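Local coordinates for protein L-threonine 3-dehydrogenase (Clostridioides difficile, PDB 7OL1) that probably oxidises L-threonine at its hydroxyl-bearing carbon in an NAD-dependent reaction, as a member of the epimerase/dehydratase branch of the short-chain dehydrogenases, at residues T28-Q33 with V51-R56; D74-N79 with W112-N117; E214-K219 with K278-F283; E227-D232 with S295-W300; N258-T263 with K311-K316. All coordinates share one frame; numbering follows the deposited sequence.

Interactions 1 and 2 come first along the chain and belong to the Rossmann-type part, which probably binds the dinucleotide. Their centres are 14 Å apart, and they touch where Thr28 packs on Val75. Interaction 5 reaches the same mixed sheet as interaction 1, their centres 24 Å apart, through strand 260-261. Interactions 3 and 4 lie in the later part of the fold, with strands 220-223 and 284-287 and helix 291-299; their centres are 24 Å apart. A probable hydrogen bond between Asp232 and Thr263 joins interaction 4 to interaction 5. The segments of interactions 3, 4 and 5 alternate along the sequence, which interlocks the later part of the chain with the main sheet.

Interaction 1. Residues T28-Q33 with V51-R56; sequences TGALGQ and VIASSR
Ala30 N donates to Ser54 O at 3.0 Å, a direct hydrogen bond across the contact. It is close to straight at the hydrogen (160°), and the amide meets the carbonyl almost head-on. A second polar link runs through a water, which accepts from Leu31 N at 3.0 Å and lies 2.8 Å from Ser55 OG. That hydroxyl also pairs with the backbone of Arg57. The remaining hydroxyls find partners beyond the two segments: Ser54 OG bonds to Ile27 O even as it brushes Thr28 CA, while Thr28 OG1 is engaged by Ala97 N.

The apolar contacts are small and close. The methyl of Ala30 meets that of Ala53, CB to CB, at 3.7 Å. Leu31 lies against Ser55, its CG and CD1 each 3.9 Å from Ser55 CB; with CG placed beside its own backbone N (chi1 -60°), the isobutyl group is directed at the serine.

Segment 28-33 leaves strand 25-28 in a type I turn from Gly29 to Gly32, closed by Gly32 N bonding to Gly29 O, and passes the end of strand 51-55 at a steep angle. A glycine-rich turn between the first strand and helix 33-46, resting on the second strand, is the hallmark of the Rossmann fold, whose TGxxGxxG sequence typically receives the dinucleotide pyrophosphate.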
# COMPACT_ATOMS: atom_id res chain seq x y z
N THR A 28 -1.72 8.29 -20.63
CA THR A 28 -0.34 8.47 -20.11
C THR A 28 0.43 7.16 -20.32
O THR A 28 -0.20 6.12 -20.42
CB THR A 28 -0.35 8.94 -18.65
OG1 THR A 28 -0.50 7.75 -17.90
CG2 THR A 28 -1.45 9.93 -18.32
N GLY A 29 1.74 7.23 -20.48
CA GLY A 29 2.62 6.06 -20.70
C GLY A 29 2.34 5.38 -22.02
O GLY A 29 2.56 4.16 -22.16
N ALA A 30 1.92 6.14 -23.01
CA ALA A 30 1.44 5.62 -24.30
C ALA A 30 2.53 4.92 -25.10
O ALA A 30 2.16 4.34 -26.10
CB ALA A 30 0.83 6.74 -25.11
N LEU A 31 3.82 4.99 -24.74
CA LEU A 31 4.87 4.33 -25.58
C LEU A 31 5.42 3.06 -24.92
O LEU A 31 6.26 2.37 -25.56
CB LEU A 31 5.98 5.34 -25.89
CG LEU A 31 5.55 6.59 -26.65
CD1 LEU A 31 6.77 7.40 -27.03
CD2 LEU A 31 4.71 6.28 -27.88
N GLY A 32 4.97 2.72 -23.71
CA GLY A 32 5.20 1.40 -23.09
C GLY A 32 4.62 0.28 -23.94
O GLY A 32 4.03 0.59 -24.99
N GLN A 33 4.77 -0.97 -23.49
CA GLN A 33 4.37 -2.19 -24.24
C GLN A 33 2.87 -2.15 -24.58
O GLN A 33 2.52 -2.39 -25.76
CB GLN A 33 4.73 -3.44 -23.43
CG GLN A 33 4.58 -4.74 -24.20
CD GLN A 33 4.34 -5.96 -23.34
OE1 GLN A 33 4.29 -7.08 -23.84
NE2 GLN A 33 4.20 -5.76 -22.03
N VAL A 51 -8.27 10.58 -29.35
CA VAL A 51 -7.24 9.85 -28.57
C VAL A 51 -5.96 10.69 -28.57
O VAL A 51 -5.29 10.80 -29.68
CB VAL A 51 -7.02 8.45 -29.14
CG1 VAL A 51 -5.89 7.71 -28.43
CG2 VAL A 51 -8.29 7.65 -29.07
N ILE A 52 -5.66 11.20 -27.38
CA ILE A 52 -4.42 11.93 -27.02
C ILE A 52 -3.44 10.95 -26.38
O ILE A 52 -3.59 10.66 -25.17
CB ILE A 52 -4.74 13.08 -26.06
CG1 ILE A 52 -5.69 14.08 -26.71
CG2 ILE A 52 -3.48 13.74 -25.58
CD1 ILE A 52 -7.10 13.86 -26.30
N ALA A 53 -2.45 10.49 -27.14
CA ALA A 53 -1.30 9.74 -26.61
C ALA A 53 -0.31 10.71 -25.98
O ALA A 53 -0.11 11.74 -26.58
CB ALA A 53 -0.63 8.98 -27.71
N SER A 54 0.26 10.37 -24.83
CA SER A 54 1.20 11.19 -24.04
C SER A 54 2.36 10.31 -23.52
O SER A 54 2.11 9.15 -23.27
CB SER A 54 0.46 11.89 -22.93
OG SER A 54 0.42 11.14 -21.72
N SER A 55 3.56 10.86 -23.36
CA SER A 55 4.77 10.17 -22.83
C SER A 55 5.77 11.21 -22.31
O SER A 55 5.64 12.34 -22.70
CB SER A 55 5.40 9.30 -23.89
OG SER A 55 6.49 8.54 -23.36
N ARG A 56 6.72 10.80 -21.47
CA ARG A 56 7.82 11.63 -20.93
C ARG A 56 8.71 12.06 -22.10
O ARG A 56 9.18 13.23 -22.09
CB ARG A 56 8.60 10.84 -19.87
CG ARG A 56 9.58 11.66 -19.05
CD ARG A 56 10.73 10.83 -18.47
NE ARG A 56 11.91 11.61 -18.10
CZ ARG A 56 12.02 12.40 -17.02
NH1 ARG A 56 11.00 12.55 -16.19
NH2 ARG A 56 13.15 13.05 -16.78
O HOH W 1 5.64 5.97 -22.55

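Interaction 2. Residues D74-N79 with W112-N117; sequences DVTDKN and WNLNMN
Asp74 OD1 is gripped twice by Thr76, the residue that also leans on helix 108-129. The backbone N of Thr76 donates to it at 2.9 Å, completing an Asx turn, and Thr76 OG1 donates at 2.6 Å. Both donors approach from the same face of the carboxylate, well out of its plane. With OG1 held this way (chi1 68°), the methyl CG2 is left to face the helix. It lies 3.7 Å from Asn113 ND2, the two side chains crossing nearly perpendicularly, and 4.0 Å from Leu114 CD1.

Asn113 has its amide fixed by Asn117, whose ND2 donates to Asn113 OD1 at 2.6 Å along a lone pair in the carbonyl plane. Beside this pair, Val75 CG2 meets Leu114 CD1 at 3.4 Å. Trp112 and Met116 meet the second subunit of the dimer, Trp112 packing on its Leu173 and Met116 on its Trp112.

No hydrogen bond directly joins the two segments. The Asp74-Thr76 and Asn113-Asn117 bonds are internal and shape the two surfaces, while methyl groups make most of the contact between them; Asn121, one turn further along the helix, adds a polar tie by bonding to Val75 O.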
# COMPACT_ATOMS: atom_id res chain seq x y z
N ASP A 74 5.06 14.74 -18.42
CA ASP A 74 5.64 14.15 -17.20
C ASP A 74 4.52 14.16 -16.15
O ASP A 74 4.23 15.24 -15.56
CB ASP A 74 6.92 14.89 -16.78
CG ASP A 74 7.44 14.45 -15.42
OD1 ASP A 74 6.83 13.52 -14.80
OD2 ASP A 74 8.43 15.04 -14.96
N VAL A 75 3.93 12.99 -15.92
CA VAL A 75 2.74 12.84 -15.04
C VAL A 75 3.09 13.33 -13.63
O VAL A 75 2.14 13.60 -12.86
CB VAL A 75 2.23 11.40 -15.04
CG1 VAL A 75 1.63 11.05 -16.39
CG2 VAL A 75 3.33 10.41 -14.64
N THR A 76 4.37 13.48 -13.28
CA THR A 76 4.72 13.93 -11.90
C THR A 76 4.55 15.44 -11.76
O THR A 76 4.77 15.90 -10.65
CB THR A 76 6.15 13.58 -11.51
OG1 THR A 76 7.00 14.38 -12.32
CG2 THR A 76 6.48 12.13 -11.71
N ASP A 77 4.24 16.15 -12.85
CA ASP A 77 3.86 17.59 -12.85
C ASP A 77 2.32 17.72 -12.88
O ASP A 77 1.72 17.59 -13.95
CB ASP A 77 4.57 18.25 -14.04
CG ASP A 77 4.33 19.74 -14.26
OD1 ASP A 77 3.67 20.41 -13.38
OD2 ASP A 77 4.79 20.21 -15.33
N LYS A 78 1.69 17.94 -11.73
CA LYS A 78 0.21 17.95 -11.66
C LYS A 78 -0.28 18.99 -12.67
O LYS A 78 -1.14 18.67 -13.56
CB LYS A 78 -0.26 18.28 -10.23
CG LYS A 78 -1.69 17.88 -9.89
CD LYS A 78 -2.07 18.18 -8.45
CE LYS A 78 -3.46 18.77 -8.35
NZ LYS A 78 -4.09 18.50 -7.02
N ASN A 79 0.30 20.18 -12.57
CA ASN A 79 -0.09 21.35 -13.39
C ASN A 79 -0.17 20.95 -14.87
O ASN A 79 -1.25 21.17 -15.49
CB ASN A 79 0.89 22.51 -13.22
CG ASN A 79 0.34 23.73 -13.92
OD1 ASN A 79 0.74 24.04 -15.04
ND2 ASN A 79 -0.69 24.30 -13.32
N TRP A 112 9.15 4.75 -7.16
CA TRP A 112 8.16 5.23 -6.17
C TRP A 112 7.62 6.59 -6.64
O TRP A 112 6.37 6.72 -6.77
CB TRP A 112 8.74 5.25 -4.75
CG TRP A 112 7.79 5.88 -3.79
CD1 TRP A 112 7.64 7.21 -3.53
CD2 TRP A 112 6.75 5.22 -3.06
NE1 TRP A 112 6.62 7.41 -2.64
CE2 TRP A 112 6.04 6.20 -2.36
CE3 TRP A 112 6.35 3.89 -2.96
CZ2 TRP A 112 4.97 5.90 -1.54
CZ3 TRP A 112 5.28 3.59 -2.16
CH2 TRP A 112 4.60 4.58 -1.46
N ASN A 113 8.49 7.56 -6.95
CA ASN A 113 8.07 8.93 -7.33
C ASN A 113 7.13 8.85 -8.54
O ASN A 113 5.97 9.34 -8.45
CB ASN A 113 9.24 9.89 -7.60
CG ASN A 113 8.80 11.18 -8.27
OD1 ASN A 113 7.93 11.89 -7.77
ND2 ASN A 113 9.34 11.48 -9.44
N LEU A 114 7.58 8.23 -9.63
CA LEU A 114 6.76 8.20 -10.88
C LEU A 114 5.46 7.46 -10.60
O LEU A 114 4.43 7.97 -11.01
CB LEU A 114 7.50 7.55 -12.05
CG LEU A 114 6.65 7.39 -13.32
CD1 LEU A 114 6.14 8.71 -13.82
CD2 LEU A 114 7.44 6.71 -14.43
N ASN A 115 5.52 6.29 -9.95
CA ASN A 115 4.36 5.34 -9.92
C ASN A 115 3.31 5.90 -8.97
O ASN A 115 2.11 5.71 -9.25
CB ASN A 115 4.76 3.90 -9.59
CG ASN A 115 5.64 3.26 -10.65
OD1 ASN A 115 6.03 3.90 -11.62
ND2 ASN A 115 5.99 1.99 -10.47
N MET A 116 3.75 6.63 -7.94
CA MET A 116 2.84 7.11 -6.87
C MET A 116 2.49 8.60 -7.05
O MET A 116 1.30 8.92 -6.97
CB MET A 116 3.46 6.80 -5.51
CG MET A 116 3.80 5.32 -5.35
SD MET A 116 2.35 4.20 -5.59
CE MET A 116 1.25 4.93 -4.37
N ASN A 117 3.45 9.48 -7.33
CA ASN A 117 3.12 10.91 -7.54
C ASN A 117 2.40 11.01 -8.88
O ASN A 117 1.40 11.81 -9.00
CB ASN A 117 4.33 11.83 -7.37
CG ASN A 117 4.89 11.73 -5.96
OD1 ASN A 117 4.16 11.76 -4.95
ND2 ASN A 117 6.20 11.60 -5.89

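Interaction 3. Residues E214-K219 with K278-F283; sequences EALKNK and KYIPDF
Ala215 and Phe283 form the inner apolar contact, with Ala215 CB 3.7 Å from CE1 of the ring. Phe283 CG stands opposite its own backbone N (chi1 -178°), which carries the phenyl group in against the helix. Further out, Leu216 CD2 meets Ile280 CD1 at 4.1 Å, the branches crossing at about a right angle. The aliphatic part of Lys219, bent at chi2 and chi3, lies across Ile280 with CD 3.7 Å from its CG2, and its CG also reaches Asp282 CB at 4.0 Å.

The backbones meet through a CA-H...O contact, Phe283 CA to Lys219 O at 3.2 Å, angle 154°. This is where the two-stranded parallel sheet begins: a backbone hydrogen bond joins Lys219 to Val284, and strands 220-223 and 284-287 follow at once. Segment 278-283 comes to it through a type I turn, Phe283 N bonding to Ile280 O at 3.0 Å.

Among the charges, Lys219 NZ and Asp282 OD1 stay 5.5 Å apart, whereas Glu214 forms a salt bridge with Arg220.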
# COMPACT_ATOMS: atom_id res chain seq x y z
N GLU A 214 13.29 -16.74 -31.61
CA GLU A 214 14.37 -17.75 -31.74
C GLU A 214 13.85 -19.03 -32.41
O GLU A 214 14.69 -19.91 -32.64
CB GLU A 214 15.00 -18.11 -30.39
CG GLU A 214 15.68 -16.95 -29.68
CD GLU A 214 16.76 -16.23 -30.46
OE1 GLU A 214 17.44 -16.89 -31.27
OE2 GLU A 214 16.92 -15.01 -30.26
N ALA A 215 12.55 -19.15 -32.72
CA ALA A 215 11.95 -20.35 -33.37
C ALA A 215 12.01 -20.22 -34.89
O ALA A 215 12.33 -21.23 -35.57
CB ALA A 215 10.52 -20.55 -32.91
N LEU A 216 11.70 -19.03 -35.40
CA LEU A 216 11.69 -18.71 -36.85
C LEU A 216 13.09 -18.29 -37.32
O LEU A 216 13.31 -18.26 -38.55
CB LEU A 216 10.66 -17.60 -37.09
CG LEU A 216 9.20 -17.99 -36.90
CD1 LEU A 216 8.29 -16.80 -37.16
CD2 LEU A 216 8.82 -19.15 -37.81
N LYS A 217 13.99 -17.97 -36.37
CA LYS A 217 15.32 -17.32 -36.60
C LYS A 217 16.38 -18.42 -36.62
O LYS A 217 16.98 -18.61 -37.68
CB LYS A 217 15.50 -16.17 -35.59
CG LYS A 217 16.91 -15.65 -35.33
CD LYS A 217 16.93 -14.22 -34.74
CE LYS A 217 17.89 -14.01 -33.58
NZ LYS A 217 19.23 -14.58 -33.84
N ASN A 218 16.59 -19.14 -35.51
CA ASN A 218 17.26 -20.48 -35.49
C ASN A 218 16.15 -21.52 -35.63
O ASN A 218 15.20 -21.28 -36.41
CB ASN A 218 18.11 -20.71 -34.24
CG ASN A 218 19.16 -19.64 -34.00
OD1 ASN A 218 18.98 -18.48 -34.36
ND2 ASN A 218 20.26 -20.02 -33.37
N LYS A 219 16.24 -22.63 -34.89
CA LYS A 219 15.10 -23.56 -34.65
C LYS A 219 15.15 -23.98 -33.17
O LYS A 219 14.55 -25.02 -32.83
CB LYS A 219 15.22 -24.74 -35.62
CG LYS A 219 13.93 -25.18 -36.29
CD LYS A 219 13.42 -24.21 -37.33
CE LYS A 219 14.28 -24.16 -38.58
NZ LYS A 219 13.66 -23.32 -39.64
N LYS A 278 4.27 -28.32 -32.65
CA LYS A 278 3.04 -28.72 -33.40
C LYS A 278 2.91 -27.98 -34.74
O LYS A 278 1.97 -28.31 -35.50
CB LYS A 278 1.77 -28.46 -32.58
CG LYS A 278 0.44 -28.70 -33.30
CD LYS A 278 -0.77 -28.73 -32.38
CE LYS A 278 -0.47 -29.21 -30.97
NZ LYS A 278 -1.70 -29.54 -30.21
N TYR A 279 3.76 -26.97 -35.00
CA TYR A 279 3.80 -26.17 -36.25
C TYR A 279 5.24 -26.03 -36.76
O TYR A 279 5.38 -25.76 -37.95
CB TYR A 279 3.16 -24.78 -36.06
CG TYR A 279 1.71 -24.76 -35.65
CD1 TYR A 279 0.69 -24.52 -36.56
CD2 TYR A 279 1.34 -24.95 -34.32
CE1 TYR A 279 -0.64 -24.49 -36.17
CE2 TYR A 279 0.01 -24.93 -33.92
CZ TYR A 279 -0.99 -24.70 -34.85
OH TYR A 279 -2.29 -24.67 -34.43
N ILE A 280 6.27 -26.17 -35.92
CA ILE A 280 7.71 -26.15 -36.34
C ILE A 280 8.41 -27.38 -35.74
O ILE A 280 9.20 -27.25 -34.79
CB ILE A 280 8.40 -24.81 -35.94
CG1 ILE A 280 7.62 -23.57 -36.41
CG2 ILE A 280 9.84 -24.76 -36.42
CD1 ILE A 280 7.83 -23.17 -37.87
N PRO A 281 8.16 -28.60 -36.29
CA PRO A 281 8.51 -29.87 -35.61
C PRO A 281 9.98 -30.09 -35.19
O PRO A 281 10.19 -30.86 -34.27
CB PRO A 281 8.11 -30.95 -36.63
CG PRO A 281 7.05 -30.30 -37.49
CD PRO A 281 7.48 -28.85 -37.57
N ASP A 282 10.95 -29.42 -35.81
CA ASP A 282 12.40 -29.57 -35.49
C ASP A 282 12.76 -28.79 -34.22
O ASP A 282 13.95 -28.83 -33.84
CB ASP A 282 13.33 -29.09 -36.62
CG ASP A 282 12.76 -29.05 -38.03
OD1 ASP A 282 11.76 -28.31 -38.26
OD2 ASP A 282 13.33 -29.73 -38.91
N PHE A 283 11.80 -28.08 -33.60
CA PHE A 283 12.06 -27.06 -32.55
C PHE A 283 12.66 -27.71 -31.29
O PHE A 283 12.22 -28.80 -30.90
CB PHE A 283 10.79 -26.25 -32.23
CG PHE A 283 11.05 -25.17 -31.21
CD1 PHE A 283 11.74 -24.02 -31.56
CD2 PHE A 283 10.69 -25.34 -29.88
CE1 PHE A 283 12.03 -23.05 -30.61
CE2 PHE A 283 10.98 -24.37 -28.93
CZ PHE A 283 11.65 -23.23 -29.30

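Interaction 4. Residues E227-D232 with S295-W300; sequences EGTKMD and SIADSW
Met231 and Thr229 reach helix 291-299 by their torsions. In the methionine, chi1 (-102°) and an extended chi2 bring SD against both Ala297 and Trp300, and chi3 bends the terminal methyl CE. In Thr229, OG1 lies beside the backbone N (chi1 -59°), which puts the methyl CG2 opposite that N and facing the helix. Met231 SD comes 3.8 Å from Ala297 CB and 4.2 Å from Trp300 CE3. The sulfur approaches the indole at its edge, 5.4 Å from the six-membered ring centre and 79° off its normal, a Met-aromatic contact. Thr229 CG2 touches the same Ala297 methyl at 4.2 Å; its OG1 is occupied by Gln294, which also bonds to Asp298 OD1.

A water lies 2.6 Å from Lys230 O and 2.7 Å from Ala297 O, bridging loop and helix, although it cannot serve every acceptor around it at once.

Segment 227-232 joins strand 220-223 to strand 232-235, and Met231 pairs through its backbone with Phe267. The contact therefore seats this connection on the end of helix 291-299, and Trp300 just beyond it packs against Thr204 and Ile139.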
# COMPACT_ATOMS: atom_id res chain seq x y z
N GLU A 227 12.33 -25.36 -16.44
CA GLU A 227 11.22 -26.15 -17.05
C GLU A 227 10.21 -26.45 -15.94
O GLU A 227 10.61 -26.42 -14.76
CB GLU A 227 11.77 -27.38 -17.78
CG GLU A 227 11.87 -28.67 -16.97
CD GLU A 227 12.53 -29.80 -17.76
OE1 GLU A 227 12.07 -30.08 -18.88
OE2 GLU A 227 13.52 -30.37 -17.26
N GLY A 228 8.93 -26.64 -16.31
CA GLY A 228 7.84 -26.85 -15.34
C GLY A 228 7.47 -25.63 -14.48
O GLY A 228 6.51 -25.76 -13.67
N THR A 229 8.13 -24.47 -14.62
CA THR A 229 7.74 -23.20 -13.93
C THR A 229 6.48 -22.62 -14.59
O THR A 229 6.55 -22.23 -15.77
CB THR A 229 8.89 -22.19 -13.88
OG1 THR A 229 9.99 -22.78 -13.20
CG2 THR A 229 8.49 -20.92 -13.16
N LYS A 230 5.36 -22.55 -13.87
CA LYS A 230 4.05 -22.14 -14.42
C LYS A 230 3.78 -20.68 -14.02
O LYS A 230 4.18 -20.28 -12.89
CB LYS A 230 2.95 -23.11 -13.97
CG LYS A 230 2.72 -24.29 -14.92
CD LYS A 230 1.60 -25.24 -14.51
CE LYS A 230 0.72 -25.68 -15.67
NZ LYS A 230 -0.70 -25.36 -15.41
N MET A 231 3.14 -19.92 -14.94
CA MET A 231 2.87 -18.46 -14.81
C MET A 231 1.58 -18.08 -15.54
O MET A 231 1.28 -18.69 -16.58
CB MET A 231 4.03 -17.65 -15.42
CG MET A 231 4.97 -17.09 -14.38
SD MET A 231 6.51 -16.41 -15.05
CE MET A 231 6.95 -17.67 -16.24
N ASP A 232 0.84 -17.08 -15.08
CA ASP A 232 -0.25 -16.56 -15.94
C ASP A 232 0.35 -15.76 -17.10
O ASP A 232 1.37 -15.05 -16.89
CB ASP A 232 -1.24 -15.66 -15.21
CG ASP A 232 -2.06 -16.40 -14.19
OD1 ASP A 232 -1.52 -16.60 -13.06
OD2 ASP A 232 -3.22 -16.72 -14.52
N SER A 295 13.67 -16.55 -9.32
CA SER A 295 13.29 -15.99 -8.00
C SER A 295 11.93 -15.29 -8.12
O SER A 295 11.03 -15.69 -7.37
CB SER A 295 14.31 -15.02 -7.45
OG SER A 295 14.92 -15.56 -6.28
N ILE A 296 11.81 -14.31 -9.02
CA ILE A 296 10.60 -13.43 -9.13
C ILE A 296 9.43 -14.28 -9.67
O ILE A 296 8.29 -14.06 -9.21
CB ILE A 296 10.83 -12.15 -9.97
CG1 ILE A 296 12.22 -11.54 -9.81
CG2 ILE A 296 9.76 -11.10 -9.65
CD1 ILE A 296 12.35 -10.13 -10.36
N ALA A 297 9.67 -15.20 -10.61
CA ALA A 297 8.63 -16.10 -11.16
C ALA A 297 8.11 -17.00 -10.04
O ALA A 297 6.89 -17.30 -10.01
CB ALA A 297 9.16 -16.91 -12.31
N ASP A 298 9.02 -17.40 -9.14
CA ASP A 298 8.71 -18.21 -7.94
C ASP A 298 7.96 -17.32 -6.92
O ASP A 298 7.09 -17.89 -6.25
CB ASP A 298 9.96 -18.94 -7.42
CG ASP A 298 10.46 -20.13 -8.26
OD1 ASP A 298 9.69 -20.64 -9.14
OD2 ASP A 298 11.64 -20.57 -8.02
N SER A 299 8.21 -16.00 -6.82
CA SER A 299 7.41 -15.05 -5.98
C SER A 299 5.92 -15.22 -6.31
O SER A 299 5.05 -15.13 -5.41
CB SER A 299 7.73 -13.57 -6.21
OG SER A 299 9.08 -13.25 -5.95
N TRP A 300 5.67 -15.40 -7.61
CA TRP A 300 4.37 -15.10 -8.25
C TRP A 300 3.51 -16.35 -8.31
O TRP A 300 3.97 -17.40 -8.73
CB TRP A 300 4.59 -14.60 -9.67
CG TRP A 300 5.17 -13.23 -9.83
CD1 TRP A 300 5.27 -12.21 -8.93
CD2 TRP A 300 5.66 -12.72 -11.08
NE1 TRP A 300 5.84 -11.11 -9.52
CE2 TRP A 300 6.08 -11.39 -10.84
CE3 TRP A 300 5.80 -13.28 -12.35
CZ2 TRP A 300 6.63 -10.61 -11.85
CZ3 TRP A 300 6.36 -12.51 -13.34
CH2 TRP A 300 6.76 -11.19 -13.09
O HOH W 2 4.93 -18.99 -10.77

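Interaction 5. Residues N258-T263 with K311-K316; sequences NAFNIT and KEWNFK
Phe260 to Thr263 and Glu312 to Phe315 run in nearly the same direction, 29° apart, and come nearest at Ile262 and Phe315, whose CA atoms are 7.6 Å apart. Asn314, with positive phi, turns the chain after helix 307-313 so that residues on both sides of it face segment 258-263.

Trp313 and Phe260 form a T-shaped pair, the indole edge directed at the phenyl face. Trp313 NE1 sits over the centre of the ring, 3.2 Å from Phe260 CD2, and the planes are 76° apart. Glu312 comes to the rim of the same phenyl group, OE1 3.4 Å from Phe260 CZ; its carboxylate is held by Ile255 N and His256.

Strand 260-261 lies parallel to strand 184-194 in the main sheet of the Rossmann-type domain, so these aromatics fasten a late helix to the sheet. Helix 236-248 adds Leu246, which touches both Phe260 and Trp313.

Ile262 covers Phe315 in a CH-pi contact, CG2 3.8 Å from the ring centroid and 12° off the normal. Its CB lies 3.6 Å from Phe315 CZ. At the edge of that ring, near its plane, Thr263 O approaches Phe315 CE2 at 3.2 Å.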
# COMPACT_ATOMS: atom_id res chain seq x y z
N ASN A 258 -10.31 -1.84 -7.99
CA ASN A 258 -8.85 -1.72 -8.23
C ASN A 258 -8.15 -2.80 -7.42
O ASN A 258 -8.05 -2.65 -6.21
CB ASN A 258 -8.33 -0.31 -7.91
CG ASN A 258 -8.93 0.79 -8.76
OD1 ASN A 258 -8.47 1.01 -9.89
ND2 ASN A 258 -9.94 1.48 -8.23
N ALA A 259 -7.71 -3.90 -8.06
CA ALA A 259 -7.91 -4.21 -9.46
C ALA A 259 -8.23 -5.70 -9.64
O ALA A 259 -7.79 -6.53 -8.82
CB ALA A 259 -6.64 -3.91 -10.23
N PHE A 260 -8.86 -6.03 -10.76
CA PHE A 260 -9.45 -7.36 -11.03
C PHE A 260 -8.37 -8.29 -11.54
O PHE A 260 -7.74 -7.89 -12.51
CB PHE A 260 -10.53 -7.27 -12.11
CG PHE A 260 -11.85 -6.72 -11.66
CD1 PHE A 260 -12.82 -7.56 -11.15
CD2 PHE A 260 -12.18 -5.39 -11.84
CE1 PHE A 260 -14.07 -7.08 -10.77
CE2 PHE A 260 -13.42 -4.91 -11.45
CZ PHE A 260 -14.36 -5.74 -10.90
N ASN A 261 -8.21 -9.47 -10.95
CA ASN A 261 -7.44 -10.57 -11.57
C ASN A 261 -8.01 -10.86 -12.95
O ASN A 261 -9.27 -10.95 -13.09
CB ASN A 261 -7.57 -11.89 -10.83
CG ASN A 261 -6.93 -11.91 -9.47
OD1 ASN A 261 -6.10 -11.05 -9.17
ND2 ASN A 261 -7.32 -12.90 -8.69
N ILE A 262 -7.14 -11.01 -13.94
CA ILE A 262 -7.57 -11.55 -15.24
C ILE A 262 -6.47 -12.48 -15.69
O ILE A 262 -5.34 -12.34 -15.22
CB ILE A 262 -7.85 -10.45 -16.28
CG1 ILE A 262 -6.62 -9.58 -16.54
CG2 ILE A 262 -9.03 -9.60 -15.89
CD1 ILE A 262 -6.78 -8.71 -17.78
N THR A 263 -6.83 -13.44 -16.53
CA THR A 263 -5.88 -14.40 -17.11
C THR A 263 -6.59 -15.17 -18.22
O THR A 263 -7.86 -15.12 -18.27
CB THR A 263 -5.29 -15.32 -16.04
OG1 THR A 263 -4.20 -16.01 -16.64
CG2 THR A 263 -6.34 -16.25 -15.49
N LYS A 311 -17.76 -12.47 -13.25
CA LYS A 311 -19.11 -12.22 -12.68
C LYS A 311 -19.49 -10.74 -12.85
O LYS A 311 -20.66 -10.49 -13.10
CB LYS A 311 -19.23 -12.72 -11.23
CG LYS A 311 -19.20 -14.25 -11.08
CD LYS A 311 -19.37 -14.74 -9.65
CE LYS A 311 -18.49 -15.93 -9.36
NZ LYS A 311 -18.24 -16.12 -7.91
N GLU A 312 -18.56 -9.79 -12.74
CA GLU A 312 -18.93 -8.37 -12.45
C GLU A 312 -19.00 -7.52 -13.74
O GLU A 312 -19.71 -6.50 -13.75
CB GLU A 312 -17.96 -7.81 -11.42
CG GLU A 312 -18.02 -8.50 -10.08
CD GLU A 312 -17.06 -7.95 -9.04
OE1 GLU A 312 -16.99 -6.69 -8.90
OE2 GLU A 312 -16.41 -8.77 -8.36
N TRP A 313 -18.27 -7.90 -14.79
CA TRP A 313 -18.20 -7.10 -16.05
C TRP A 313 -17.91 -8.01 -17.24
O TRP A 313 -17.60 -7.50 -18.32
CB TRP A 313 -17.17 -5.95 -15.95
CG TRP A 313 -15.79 -6.32 -15.47
CD1 TRP A 313 -15.35 -6.38 -14.17
CD2 TRP A 313 -14.64 -6.61 -16.29
NE1 TRP A 313 -14.02 -6.73 -14.13
CE2 TRP A 313 -13.57 -6.87 -15.42
CE3 TRP A 313 -14.41 -6.66 -17.66
CZ2 TRP A 313 -12.30 -7.21 -15.88
CZ3 TRP A 313 -13.14 -6.95 -18.12
CH2 TRP A 313 -12.10 -7.23 -17.24
N ASN A 314 -18.03 -9.33 -17.05
CA ASN A 314 -18.08 -10.30 -18.16
C ASN A 314 -16.73 -10.31 -18.88
O ASN A 314 -16.69 -10.31 -20.14
CB ASN A 314 -19.27 -9.99 -19.08
CG ASN A 314 -19.50 -11.10 -20.09
OD1 ASN A 314 -19.02 -12.23 -19.93
ND2 ASN A 314 -20.19 -10.77 -21.17
N PHE A 315 -15.65 -10.35 -18.12
CA PHE A 315 -14.30 -10.61 -18.68
C PHE A 315 -14.41 -11.81 -19.63
O PHE A 315 -14.91 -12.87 -19.25
CB PHE A 315 -13.27 -10.79 -17.56
CG PHE A 315 -11.96 -11.36 -18.03
CD1 PHE A 315 -11.13 -10.64 -18.87
CD2 PHE A 315 -11.52 -12.60 -17.59
CE1 PHE A 315 -9.90 -11.14 -19.27
CE2 PHE A 315 -10.30 -13.11 -17.99
CZ PHE A 315 -9.48 -12.38 -18.82
N LYS A 316 -13.98 -11.61 -20.86
CA LYS A 316 -14.01 -12.60 -21.96
C LYS A 316 -12.55 -12.75 -22.38
O LYS A 316 -11.72 -12.13 -21.75
CB LYS A 316 -15.03 -12.08 -22.97
CG LYS A 316 -15.22 -12.79 -24.31
CD LYS A 316 -16.30 -12.10 -25.16
CE LYS A 316 -17.21 -11.21 -24.32
NZ LYS A 316 -18.36 -10.66 -25.06